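Local coordinates for antibiotic resistance protein (Deinococcus radiodurans, PDB 2VLI) that is a phosphotransferase of the P-loop NTPase clan that probably confers resistance to tunicamycin, presumably by phosphorylating the drug, at residues A22-E27 against L156-V161; Q42-L47 against Q56-W61; L64-L69 against R93-G98. All coordinates share one frame; numbering follows the deposited sequence.

How the interactions relate
The three contacts lie around the parallel five-stranded sheet of a P-loop NTPase fold. Interaction 1 joins an early helix, 20-28, to the last one, 158-169, and so closes a chain loop within which the other two are nested. Interactions 2 and 3 follow in series and lie across the chain's centre from it, their centres about 29 and 25 Å from its own. They are neighbours, about 14 Å apart between centres: Leu44 touches Leu64 and Trp61 meets Leu95, so helix 61-75 touches both helix 38-46 and helix 89-101. One side of the centre thus joins distant parts of the chain, the other successive helices.

Interaction 1. Residues A22-E27 against L156-V161; sequences AHTLHE and LGTQQV
Thr24 projects from helix 20-28 into the first turn of helix 158-169 and meets two side chains with its two branches. Its methyl CG2 sits 3.4 Å from Gln159 OE1 and 3.7 Å from Gln159 CD, above the plane of the amide and not within it. Its hydroxyl oxygen looks the other way along the helix to Thr158, where the two OG1 atoms, of Thr24 and Thr158, are 3.8 Å apart and the side chains cross at about a right angle. The first torsion of Thr24 (chi1 -48°) sets OG1 beside the backbone N, where it bonds to His20 O, and leaves CG2 anti to that N, facing the glutamine. Gln159 starts out directed away from the contact, and a bend at chi2 (69°) brings the amide back over Thr24; there its OE1 accepts from Arg28 NH1, which helps to hold the amide in place.

One layer further out, the start of the second helix is secured at Gly157, its N-cap. Gly157 N donates to Gln160 OE1 over 3.0 Å in a nearly straight bond, and Val161 N donates to Gly157 O. Ala162 on the next turn also packs on Thr24 and Leu25, while Ala22 and Leu25 reach back to strand 80-84.

No hydrogen bond joins the two segments. The helix that follows the phosphate-binding P-loop and the C-terminal helix meet here by van der Waals packing, mainly of the Thr24 methyl on the Gln159 amide, while Thr24 OG1 and Gln159 OE1 find their hydrogen-bond partners in His20 and Arg28.

Interaction 2. Residues Q42-L47 against Q56-W61; sequences QALRKL and QEHPMW
Leu44 is the centre of this contact, packing against His58, Met60 and Trp61 as the chain turns into helix 61-75. Its CB lies over one face of the His58 imidazole, 4.0 Å from the ring centroid and 19° off the normal, a CH-pi contact displaced toward the CD2 rim. Further out the branches part. CD1 presses on the start of the helix, 3.5 Å from Trp61 CA, and reaches the indole near its plane at the edge; CD2 comes within 4.0 Å of Met60 CB, whereas the rest of this selenomethionine bends away.

The His58 ring is held by both of its nitrogens. A chi1 of -172° turns the imidazole away from its own backbone N and places ND1 to accept from Met60 N at 2.9 Å, with the donor 2° from the ring plane. This capping bond, together with Trp61 N to His58 O, shapes the turn before the helix. NE2 bonds to Thr48 OG1, which is also bonded to Leu44 O, so the same hydroxyl ties the ring to the end of helix 38-46. Phe51 packs against the ring as well.

Trp61 takes Gln56 CB over the centre of one indole face, and its NE1 bonds to Pro37 O.

Because ND1 accepts a backbone N-H, a neutral His58 would carry its proton on NE2. Leu44 O can only accept, so it probably takes the Thr48 hydroxyl proton and OG1 accepts from NE2. Apolar contact with Leu44 and polar bonds at the ring edge thus use different parts of one imidazole to join the two helix ends.

Interaction 3. Residues L64-L69 against R93-G98; sequences LMLDAL and RRLMSG
Leu66 points from helix 61-75 toward helix 89-101 and lays its CD1 on the backbone of Gly98, with Leu66 CD1 3.6 Å from Gly98 CA and 3.7 Å from Gly98 C. Since Gly98 has no side chain, the leucine methyl can come right down on the main chain. CD1 is also 3.9 Å from Leu95 O, so it rests against the surface of the helix turn, while its sister CD2 faces Leu95 CD2 at 4.2 Å.

Met65, a selenomethionine, and Leu95 cross at about a right angle. The Met65 chain first extends directly away from its backbone N (chi1 -180°) and then bends twice, which carries its CE round to Leu95 CD2. The 3.2 Å between those two carbons is shorter than normal van der Waals contact, so the exact position of the methyl is doubtful.

The segment axes come within 10.7 Å and run at 35° to each other, in roughly the same direction. Arg102, one turn on, bonds to Gly98 O and forms a salt bridge with Asp67, clasping both helices. On the sheet side, Leu69 and Leu95 touch Trp9 of strand 7-11, in the middle of the parallel sheet; alongside, Met65 and Leu64 pack on helix 38-46, and Arg93, on the far side, makes a salt bridge with Asp137 of the second subunit.

Interaction 1. Residues A22-E27 against L156-V161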
loop_
_atom_site.group_PDB
_atom_site.type_symbol
_atom_site.label_atom_id
_atom_site.label_comp_id
_atom_site.label_asym_id
_atom_site.label_seq_id
_atom_site.Cartn_x
_atom_site.Cartn_y
_atom_site.Cartn_z
ATOM N N ALA A 22 -8.927 12.819 -17.530
ATOM C CA ALA A 22 -7.857 13.072 -18.520
ATOM C C ALA A 22 -8.430 13.564 -19.854
ATOM O O ALA A 22 -8.008 14.596 -20.392
ATOM C CB ALA A 22 -7.039 11.795 -18.727
ATOM N N HIS A 23 -9.420 12.843 -20.355
ATOM C CA HIS A 23 -10.126 13.230 -21.594
ATOM C C HIS A 23 -10.770 14.631 -21.484
ATOM O O HIS A 23 -10.562 15.495 -22.333
ATOM C CB HIS A 23 -11.183 12.176 -21.938
ATOM C CG HIS A 23 -12.048 12.538 -23.115
ATOM N ND1 HIS A 23 -11.553 12.634 -24.400
ATOM C CD2 HIS A 23 -13.381 12.786 -23.204
ATOM C CE1 HIS A 23 -12.534 12.955 -25.227
ATOM N NE2 HIS A 23 -13.654 13.051 -24.528
ATOM N N THR A 24 -11.517 14.876 -20.409
ATOM C CA THR A 24 -12.103 16.204 -20.174
ATOM C C THR A 24 -11.087 17.332 -20.121
ATOM O O THR A 24 -11.325 18.421 -20.668
ATOM C CB THR A 24 -12.905 16.207 -18.846
ATOM O OG1 THR A 24 -13.748 15.051 -18.834
ATOM C CG2 THR A 24 -13.727 17.487 -18.692
ATOM N N LEU A 25 -9.966 17.099 -19.448
ATOM C CA LEU A 25 -8.943 18.105 -19.335
ATOM C C LEU A 25 -8.355 18.323 -20.696
ATOM O O LEU A 25 -8.054 19.448 -21.077
ATOM C CB LEU A 25 -7.804 17.668 -18.411
ATOM C CG LEU A 25 -7.954 17.939 -16.925
ATOM C CD1 LEU A 25 -6.989 17.048 -16.151
ATOM C CD2 LEU A 25 -7.760 19.440 -16.608
ATOM N N HIS A 26 -8.146 17.224 -21.403
ATOM C CA HIS A 26 -7.599 17.278 -22.748
ATOM C C HIS A 26 -8.467 18.154 -23.658
ATOM O O HIS A 26 -7.947 19.037 -24.337
ATOM C CB HIS A 26 -7.469 15.891 -23.342
ATOM C CG HIS A 26 -6.969 15.908 -24.754
ATOM N ND1 HIS A 26 -5.861 16.630 -25.132
ATOM C CD2 HIS A 26 -7.474 15.360 -25.888
ATOM C CE1 HIS A 26 -5.671 16.483 -26.433
ATOM N NE2 HIS A 26 -6.639 15.718 -26.915
ATOM N N GLU A 27 -9.778 17.911 -23.625
ATOM C CA GLU A 27 -10.743 18.644 -24.478
ATOM C C GLU A 27 -10.778 20.136 -24.175
ATOM O O GLU A 27 -11.190 20.919 -25.021
ATOM C CB GLU A 27 -12.151 18.125 -24.306
ATOM C CG GLU A 27 -12.432 16.686 -24.671
ATOM C CD GLU A 27 -13.864 16.254 -24.218
ATOM O OE1 GLU A 27 -14.401 16.819 -23.214
ATOM O OE2 GLU A 27 -14.475 15.365 -24.879
ATOM N N LEU A 156 -18.872 15.360 -7.342
ATOM C CA LEU A 156 -18.353 16.121 -8.486
ATOM C C LEU A 156 -18.548 15.298 -9.757
ATOM O O LEU A 156 -18.362 14.078 -9.762
ATOM C CB LEU A 156 -16.863 16.464 -8.349
ATOM C CG LEU A 156 -16.393 17.259 -7.137
ATOM C CD1 LEU A 156 -14.897 17.570 -7.243
ATOM C CD2 LEU A 156 -17.221 18.516 -6.990
ATOM N N GLY A 157 -18.943 15.971 -10.831
ATOM C CA GLY A 157 -18.916 15.356 -12.138
ATOM C C GLY A 157 -17.534 15.488 -12.740
ATOM O O GLY A 157 -16.676 16.222 -12.228
ATOM N N THR A 158 -17.313 14.820 -13.861
ATOM C CA THR A 158 -15.975 14.828 -14.474
ATOM C C THR A 158 -15.551 16.227 -14.816
ATOM O O THR A 158 -14.390 16.592 -14.661
ATOM C CB THR A 158 -15.905 13.927 -15.687
ATOM O OG1 THR A 158 -16.828 14.398 -16.676
ATOM C CG2 THR A 158 -16.301 12.516 -15.301
ATOM N N GLN A 159 -16.521 17.060 -15.178
ATOM C CA GLN A 159 -16.234 18.417 -15.539
ATOM C C GLN A 159 -15.710 19.222 -14.361
ATOM O O GLN A 159 -14.753 19.989 -14.464
ATOM C CB GLN A 159 -17.511 19.070 -16.063
ATOM C CG GLN A 159 -17.284 20.087 -17.107
ATOM C CD GLN A 159 -16.793 19.496 -18.420
ATOM O OE1 GLN A 159 -15.892 20.050 -19.039
ATOM N NE2 GLN A 159 -17.380 18.375 -18.844
ATOM N N GLN A 160 -16.384 19.088 -13.239
ATOM C CA GLN A 160 -15.933 19.710 -12.006
ATOM C C GLN A 160 -14.583 19.186 -11.441
ATOM O O GLN A 160 -13.817 19.946 -10.870
ATOM C CB GLN A 160 -17.014 19.554 -10.955
ATOM C CG GLN A 160 -18.213 20.441 -11.171
ATOM C CD GLN A 160 -19.424 19.959 -10.360
ATOM O OE1 GLN A 160 -19.857 18.792 -10.461
ATOM N NE2 GLN A 160 -19.961 20.851 -9.540
ATOM N N VAL A 161 -14.302 17.895 -11.575
ATOM C CA VAL A 161 -12.959 17.370 -11.175
ATOM C C VAL A 161 -11.890 18.010 -12.015
ATOM O O VAL A 161 -10.867 18.471 -11.521
ATOM C CB VAL A 161 -12.921 15.854 -11.297
ATOM C CG1 VAL A 161 -11.535 15.249 -10.842
ATOM C CG2 VAL A 161 -14.006 15.280 -10.451
#

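Interaction 2. Residues Q42-L47 against Q56-W61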
loop_
_atom_site.group_PDB
_atom_site.type_symbol
_atom_site.label_atom_id
_atom_site.label_comp_id
_atom_site.label_asym_id
_atom_site.label_seq_id
_atom_site.Cartn_x
_atom_site.Cartn_y
_atom_site.Cartn_z
ATOM N N GLN A 42 2.123 -2.463 -23.099
ATOM C CA GLN A 42 1.756 -3.402 -24.161
ATOM C C GLN A 42 2.940 -3.818 -25.056
ATOM O O GLN A 42 3.009 -4.951 -25.529
ATOM C CB GLN A 42 0.629 -2.818 -24.983
ATOM C CG GLN A 42 -0.616 -2.633 -24.099
ATOM C CD GLN A 42 -1.138 -3.967 -23.513
ATOM O OE1 GLN A 42 -1.510 -4.866 -24.270
ATOM N NE2 GLN A 42 -1.156 -4.090 -22.176
ATOM N N ALA A 43 3.854 -2.884 -25.264
ATOM C CA ALA A 43 5.082 -3.101 -26.026
ATOM C C ALA A 43 5.926 -4.075 -25.266
ATOM O O ALA A 43 6.365 -5.101 -25.802
ATOM C CB ALA A 43 5.828 -1.778 -26.202
ATOM N N LEU A 44 6.112 -3.822 -23.978
ATOM C CA LEU A 44 6.956 -4.725 -23.211
ATOM C C LEU A 44 6.418 -6.167 -23.054
ATOM O O LEU A 44 7.184 -7.154 -23.020
ATOM C CB LEU A 44 7.253 -4.102 -21.865
ATOM C CG LEU A 44 8.132 -2.854 -21.941
ATOM C CD1 LEU A 44 7.933 -2.076 -20.630
ATOM C CD2 LEU A 44 9.642 -3.174 -22.184
ATOM N N ARG A 45 5.118 -6.307 -22.932
ATOM C CA ARG A 45 4.552 -7.637 -22.863
ATOM C C ARG A 45 4.848 -8.427 -24.160
ATOM O O ARG A 45 5.221 -9.573 -24.085
ATOM C CB ARG A 45 3.065 -7.601 -22.512
ATOM C CG ARG A 45 2.068 -7.397 -23.632
ATOM C CD ARG A 45 0.636 -7.831 -23.206
ATOM N NE ARG A 45 0.044 -8.637 -24.262
ATOM C CZ ARG A 45 -0.451 -8.160 -25.401
ATOM N NH1 ARG A 45 -0.467 -6.854 -25.627
ATOM N NH2 ARG A 45 -0.941 -8.993 -26.320
ATOM N N LYS A 46 4.725 -7.796 -25.328
ATOM C CA LYS A 46 5.003 -8.448 -26.624
ATOM C C LYS A 46 6.485 -8.747 -26.934
ATOM O O LYS A 46 6.807 -9.585 -27.767
ATOM C CB LYS A 46 4.433 -7.566 -27.710
ATOM C CG LYS A 46 2.897 -7.499 -27.625
ATOM C CD LYS A 46 2.348 -6.585 -28.678
ATOM C CE LYS A 46 0.888 -6.250 -28.405
ATOM N NZ LYS A 46 0.308 -5.233 -29.355
ATOM N N LEU A 47 7.370 -8.046 -26.260
ATOM C CA LEU A 47 8.817 -8.126 -26.480
ATOM C C LEU A 47 9.527 -8.999 -25.456
ATOM O O LEU A 47 10.749 -9.100 -25.478
ATOM C CB LEU A 47 9.405 -6.708 -26.383
ATOM C CG LEU A 47 9.140 -5.721 -27.512
ATOM C CD1 LEU A 47 9.776 -4.374 -27.194
ATOM C CD2 LEU A 47 9.683 -6.247 -28.867
ATOM N N GLN A 56 2.166 -3.545 -16.350
ATOM C CA GLN A 56 2.739 -2.479 -15.534
ATOM C C GLN A 56 3.537 -2.982 -14.362
ATOM O O GLN A 56 4.085 -2.185 -13.612
ATOM C CB GLN A 56 1.669 -1.511 -15.041
ATOM C CG GLN A 56 0.805 -0.986 -16.142
ATOM C CD GLN A 56 0.035 0.251 -15.728
ATOM O OE1 GLN A 56 -0.331 0.411 -14.544
ATOM N NE2 GLN A 56 -0.195 1.155 -16.698
ATOM N N GLU A 57 3.664 -4.293 -14.239
ATOM C CA GLU A 57 4.618 -4.912 -13.305
ATOM C C GLU A 57 5.906 -5.370 -13.975
ATOM O O GLU A 57 6.783 -5.921 -13.309
ATOM C CB GLU A 57 3.974 -6.121 -12.623
ATOM C CG GLU A 57 2.589 -5.842 -12.051
ATOM C CD GLU A 57 2.588 -5.279 -10.645
ATOM O OE1 GLU A 57 3.694 -5.076 -10.075
ATOM O OE2 GLU A 57 1.461 -5.031 -10.114
ATOM N N HIS A 58 6.028 -5.149 -15.286
ATOM C CA HIS A 58 7.256 -5.494 -16.002
ATOM C C HIS A 58 8.365 -4.639 -15.415
ATOM O O HIS A 58 8.202 -3.435 -15.278
ATOM C CB HIS A 58 7.087 -5.218 -17.486
ATOM C CG HIS A 58 8.225 -5.708 -18.335
ATOM N ND1 HIS A 58 9.510 -5.214 -18.230
ATOM C CD2 HIS A 58 8.269 -6.670 -19.287
ATOM C CE1 HIS A 58 10.287 -5.832 -19.102
ATOM N NE2 HIS A 58 9.554 -6.710 -19.766
ATOM N N PRO A 59 9.492 -5.236 -15.043
ATOM C CA PRO A 59 10.602 -4.479 -14.502
ATOM C C PRO A 59 11.128 -3.285 -15.300
ATOM O O PRO A 59 11.716 -2.398 -14.739
ATOM C CB PRO A 59 11.693 -5.540 -14.388
ATOM C CG PRO A 59 10.955 -6.801 -14.163
ATOM C CD PRO A 59 9.772 -6.688 -15.036
HETATM N N MSE A 60 10.965 -3.287 -16.617
HETATM C CA MSE A 60 11.412 -2.187 -17.489
HETATM C C MSE A 60 10.323 -1.112 -17.704
HETATM O O MSE A 60 10.617 -0.053 -18.238
HETATM C CB MSE A 60 11.812 -2.744 -18.878
HETATM C CG MSE A 60 12.902 -3.808 -18.838
HETATM SE SE MSE A 60 14.458 -3.104 -17.886
HETATM C CE MSE A 60 14.932 -1.983 -19.257
ATOM N N TRP A 61 9.094 -1.379 -17.278
ATOM C CA TRP A 61 7.991 -0.454 -17.484
ATOM C C TRP A 61 8.226 0.907 -16.856
ATOM O O TRP A 61 8.173 1.932 -17.531
ATOM C CB TRP A 61 6.672 -1.026 -16.961
ATOM C CG TRP A 61 5.531 -0.076 -17.198
ATOM C CD1 TRP A 61 4.920 0.174 -18.381
ATOM C CD2 TRP A 61 4.881 0.758 -16.236
ATOM N NE1 TRP A 61 3.930 1.073 -18.226
ATOM C CE2 TRP A 61 3.860 1.441 -16.911
ATOM C CE3 TRP A 61 5.008 0.931 -14.855
ATOM C CZ2 TRP A 61 3.021 2.336 -16.273
ATOM C CZ3 TRP A 61 4.165 1.836 -14.221
ATOM C CH2 TRP A 61 3.187 2.516 -14.926
#

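Interaction 3. Residues L64-L69 against R93-G98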
loop_
_atom_site.group_PDB
_atom_site.type_symbol
_atom_site.label_atom_id
_atom_site.label_comp_id
_atom_site.label_asym_id
_atom_site.label_seq_id
_atom_site.Cartn_x
_atom_site.Cartn_y
_atom_site.Cartn_z
ATOM N N LEU A 64 11.360 2.749 -18.667
ATOM C CA LEU A 64 11.237 3.048 -20.072
ATOM C C LEU A 64 10.082 3.969 -20.330
ATOM O O LEU A 64 10.174 4.829 -21.199
ATOM C CB LEU A 64 11.149 1.791 -20.933
ATOM C CG LEU A 64 12.289 0.778 -20.918
ATOM C CD1 LEU A 64 12.209 -0.234 -22.068
ATOM C CD2 LEU A 64 13.698 1.505 -20.779
HETATM N N MSE A 65 8.971 3.775 -19.622
HETATM C CA MSE A 65 7.879 4.717 -19.749
HETATM C C MSE A 65 8.268 6.138 -19.338
HETATM O O MSE A 65 7.841 7.107 -19.965
HETATM C CB MSE A 65 6.651 4.169 -19.010
HETATM C CG MSE A 65 5.410 5.030 -19.044
HETATM SE SE MSE A 65 5.413 6.511 -17.748
HETATM C CE MSE A 65 5.512 5.535 -16.016
ATOM N N LEU A 66 9.105 6.283 -18.309
ATOM C CA LEU A 66 9.544 7.591 -17.837
ATOM C C LEU A 66 10.563 8.242 -18.782
ATOM O O LEU A 66 10.573 9.451 -18.975
ATOM C CB LEU A 66 10.126 7.490 -16.427
ATOM C CG LEU A 66 9.171 7.241 -15.212
ATOM C CD1 LEU A 66 9.990 7.116 -13.898
ATOM C CD2 LEU A 66 8.068 8.275 -15.131
ATOM N N ASP A 67 11.438 7.436 -19.368
ATOM C CA ASP A 67 12.260 7.928 -20.488
ATOM C C ASP A 67 11.405 8.475 -21.633
ATOM O O ASP A 67 11.680 9.544 -22.156
ATOM C CB ASP A 67 13.117 6.806 -21.006
ATOM C CG ASP A 67 14.171 6.382 -20.029
ATOM O OD1 ASP A 67 14.445 7.113 -19.033
ATOM O OD2 ASP A 67 14.715 5.292 -20.260
ATOM N N ALA A 68 10.420 7.700 -22.082
ATOM C CA ALA A 68 9.491 8.195 -23.088
ATOM C C ALA A 68 8.789 9.507 -22.692
ATOM O O ALA A 68 8.588 10.389 -23.517
ATOM C CB ALA A 68 8.455 7.138 -23.396
ATOM N N LEU A 69 8.334 9.577 -21.443
ATOM C CA LEU A 69 7.683 10.753 -20.884
ATOM C C LEU A 69 8.587 11.979 -20.920
ATOM O O LEU A 69 8.153 13.063 -21.298
ATOM C CB LEU A 69 7.232 10.495 -19.436
ATOM C CG LEU A 69 6.376 11.572 -18.776
ATOM C CD1 LEU A 69 5.151 11.883 -19.652
ATOM C CD2 LEU A 69 5.967 11.133 -17.361
ATOM N N ARG A 93 6.399 5.195 -5.298
ATOM C CA ARG A 93 7.603 5.897 -4.917
ATOM C C ARG A 93 8.624 5.853 -6.032
ATOM O O ARG A 93 9.310 6.808 -6.280
ATOM C CB ARG A 93 8.205 5.347 -3.606
ATOM C CG ARG A 93 9.531 6.035 -3.218
ATOM C CD ARG A 93 9.592 7.587 -3.400
ATOM N NE ARG A 93 8.865 8.378 -2.396
ATOM C CZ ARG A 93 9.413 8.937 -1.317
ATOM N NH1 ARG A 93 10.712 8.777 -1.061
ATOM N NH2 ARG A 93 8.652 9.661 -0.486
ATOM N N ARG A 94 8.719 4.697 -6.670
ATOM C CA ARG A 94 9.673 4.422 -7.752
ATOM C C ARG A 94 9.441 5.403 -8.897
ATOM O O ARG A 94 10.382 6.023 -9.402
ATOM C CB ARG A 94 9.530 2.971 -8.230
ATOM C CG ARG A 94 10.318 1.933 -7.364
ATOM C CD ARG A 94 10.695 0.634 -8.164
ATOM N NE ARG A 94 9.561 -0.296 -8.301
ATOM C CZ ARG A 94 9.100 -1.093 -7.334
ATOM N NH1 ARG A 94 9.667 -1.107 -6.127
ATOM N NH2 ARG A 94 8.038 -1.877 -7.569
ATOM N N LEU A 95 8.167 5.536 -9.257
ATOM C CA LEU A 95 7.718 6.514 -10.208
ATOM C C LEU A 95 8.027 7.936 -9.802
ATOM O O LEU A 95 8.538 8.690 -10.586
ATOM C CB LEU A 95 6.213 6.328 -10.469
ATOM C CG LEU A 95 5.733 5.154 -11.331
ATOM C CD1 LEU A 95 4.217 4.876 -11.127
ATOM C CD2 LEU A 95 5.983 5.422 -12.841
HETATM N N MSE A 96 7.747 8.299 -8.539
HETATM C CA MSE A 96 7.985 9.636 -8.098
HETATM C C MSE A 96 9.483 9.927 -8.108
HETATM O O MSE A 96 9.871 10.959 -8.572
HETATM C CB MSE A 96 7.339 9.915 -6.701
HETATM C CG MSE A 96 5.814 10.015 -6.645
HETATM SE SE MSE A 96 4.851 11.207 -7.890
HETATM C CE MSE A 96 4.340 9.844 -9.249
ATOM N N SER A 97 10.334 9.035 -7.592
ATOM C CA SER A 97 11.779 9.326 -7.628
ATOM C C SER A 97 12.386 9.277 -9.065
ATOM O O SER A 97 13.307 10.044 -9.402
ATOM C CB SER A 97 12.529 8.416 -6.656
ATOM O OG SER A 97 12.198 7.059 -6.871
ATOM N N GLY A 98 11.851 8.398 -9.914
ATOM C CA GLY A 98 12.197 8.416 -11.336
ATOM C C GLY A 98 11.925 9.718 -12.043
ATOM O O GLY A 98 12.755 10.168 -12.810
#